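Side-chain contact in hydrogenase 3 maturation protease (Escherichia coli, PDB 2E85), which cleaves a 32-residue peptide from the C-terminus of the precursor of HycE, the large subunit of hydrogenase 3: residues V51-E55 / L56-R60. The protein carries 1 engineered substitution. Residues are numbered along the deposited sequence; the frame is centred on the assembly and turned at random.
Sequences VAIRE and LRPTR
At the C-terminal end of helix 50-56, Leu-56 and Pro-58 fold back on Ile-53 as the chain turns toward strand 60-66. Leu-56 N still makes the helical bond to Ala-52 O (3.0 Å) and adds a weak one to Ile-53 O. Arg-57 then breaks the helix with positive phi (49°), and its N reaches back only three residues, to Arg-54 O at 3.1 Å, approaching from above the carbonyl plane rather than along a lone pair. Past this break the ring of Pro-58 packs against the last turn: its CD lies 3.1 Å from Ile-53 O, and its CG meets Ile-53 CG2 at 4.2 Å. Leu-56 holds CG beside its own backbone N (chi1 -79°), which sets CG against Ala-52 O at 3.4 Å; with chi2 extended (164°), CD1 meets Ile-53 CD1 tip to tip at 4.2 Å. These apolar groups all rest on Val-7 of strand 6-11, and Ile-53 and Leu-56 also cover Ile-40 of strand 38-43. The guanidinium of Arg-54 lies at the second subunit, hydrogen-bonding through NH1 to Asn-98 OD1 and making a cation-pi contact with Tyr-99, both of that subunit. The result is a helix C-terminus ended by a residue of positive phi followed by proline, within an alpha-to-beta connection of this alpha/beta fold.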
loop_
_atom_site.group_PDB
_atom_site.type_symbol
_atom_site.label_atom_id
_atom_site.label_comp_id
_atom_site.label_asym_id
_atom_site.label_seq_id
_atom_site.Cartn_x
_atom_site.Cartn_y
_atom_site.Cartn_z
ATOM N N VAL B 51 -9.055 4.579 1.888
ATOM C CA VAL B 51 -9.877 5.675 1.353
ATOM C C VAL B 51 -10.971 6.098 2.356
ATOM O O VAL B 51 -11.124 7.296 2.617
ATOM C CB VAL B 51 -10.434 5.343 -0.051
ATOM C CG1 VAL B 51 -11.428 6.413 -0.513
ATOM C CG2 VAL B 51 -9.270 5.262 -1.048
ATOM N N ALA B 52 -11.661 5.125 2.952
ATOM C CA ALA B 52 -12.705 5.409 3.949
ATOM C C ALA B 52 -12.149 6.084 5.186
ATOM O O ALA B 52 -12.748 7.022 5.698
ATOM C CB ALA B 52 -13.438 4.130 4.345
ATOM N N ILE B 53 -11.020 5.580 5.680
ATOM C CA ILE B 53 -10.390 6.168 6.865
ATOM C C ILE B 53 -10.043 7.630 6.602
ATOM O O ILE B 53 -10.334 8.491 7.419
ATOM C CB ILE B 53 -9.159 5.375 7.303
ATOM C CG1 ILE B 53 -9.579 3.967 7.754
ATOM C CG2 ILE B 53 -8.427 6.101 8.467
ATOM C CD1 ILE B 53 -10.632 3.848 8.868
ATOM N N ARG B 54 -9.452 7.926 5.446
ATOM C CA ARG B 54 -9.079 9.322 5.148
ATOM C C ARG B 54 -10.300 10.233 5.061
ATOM O O ARG B 54 -10.265 11.372 5.554
ATOM C CB ARG B 54 -8.295 9.425 3.841
ATOM C CG ARG B 54 -6.970 8.737 3.833
ATOM C CD ARG B 54 -6.217 9.104 2.550
ATOM N NE ARG B 54 -7.021 9.002 1.319
ATOM C CZ ARG B 54 -6.503 8.932 0.090
ATOM N NH1 ARG B 54 -5.182 8.925 -0.071
ATOM N NH2 ARG B 54 -7.296 8.834 -0.980
ATOM N N GLU B 55 -11.378 9.714 4.473
ATOM C CA GLU B 55 -12.640 10.442 4.306
ATOM C C GLU B 55 -13.340 10.727 5.634
ATOM O O GLU B 55 -14.035 11.749 5.771
ATOM C CB GLU B 55 -13.569 9.706 3.331
ATOM C CG GLU B 55 -13.078 9.709 1.874
ATOM C CD GLU B 55 -12.794 11.115 1.345
ATOM O OE1 GLU B 55 -13.676 11.990 1.490
ATOM O OE2 GLU B 55 -11.682 11.343 0.794
ATOM N N LEU B 56 -13.126 9.845 6.615
ATOM C CA LEU B 56 -13.648 10.037 7.979
ATOM C C LEU B 56 -12.972 11.221 8.687
ATOM O O LEU B 56 -13.523 11.764 9.663
ATOM C CB LEU B 56 -13.503 8.743 8.781
ATOM C CG LEU B 56 -14.563 7.673 8.510
ATOM C CD1 LEU B 56 -14.063 6.312 9.070
ATOM C CD2 LEU B 56 -15.933 8.067 9.093
ATOM N N ARG B 57 -11.810 11.628 8.174
ATOM C CA ARG B 57 -11.025 12.737 8.748
ATOM C C ARG B 57 -10.822 12.604 10.271
ATOM O O ARG B 57 -11.112 13.540 11.051
ATOM C CB ARG B 57 -11.660 14.077 8.386
ATOM C CG ARG B 57 -11.795 14.292 6.872
ATOM C CD ARG B 57 -12.468 15.608 6.561
ATOM N NE ARG B 57 -13.781 15.649 7.193
ATOM C CZ ARG B 57 -14.654 16.647 7.098
ATOM N NH1 ARG B 57 -14.379 17.729 6.369
ATOM N NH2 ARG B 57 -15.818 16.552 7.731
ATOM N N PRO B 58 -10.309 11.447 10.711
ATOM C CA PRO B 58 -10.120 11.267 12.139
ATOM C C PRO B 58 -8.983 12.108 12.683
ATOM O O PRO B 58 -8.098 12.547 11.932
ATOM C CB PRO B 58 -9.762 9.794 12.278
ATOM C CG PRO B 58 -9.256 9.391 10.951
ATOM C CD PRO B 58 -9.857 10.278 9.938
ATOM N N THR B 59 -9.045 12.324 13.986
ATOM C CA THR B 59 -7.977 12.936 14.761
ATOM C C THR B 59 -7.055 11.859 15.348
ATOM O O THR B 59 -5.895 12.123 15.676
ATOM C CB THR B 59 -8.561 13.807 15.908
ATOM O OG1 THR B 59 -9.514 13.035 16.656
ATOM C CG2 THR B 59 -9.277 15.024 15.327
ATOM N N ARG B 60 -7.591 10.656 15.511
ATOM C CA ARG B 60 -6.835 9.562 16.096
ATOM C C ARG B 60 -7.280 8.259 15.460
ATOM O O ARG B 60 -8.466 8.022 15.292
ATOM C CB ARG B 60 -7.052 9.504 17.611
ATOM C CG ARG B 60 -6.549 8.236 18.308
ATOM C CD ARG B 60 -6.501 8.440 19.798
ATOM N NE ARG B 60 -7.831 8.604 20.394
ATOM C CZ ARG B 60 -8.050 8.762 21.698
ATOM N NH1 ARG B 60 -7.029 8.778 22.552
ATOM N NH2 ARG B 60 -9.286 8.883 22.147
#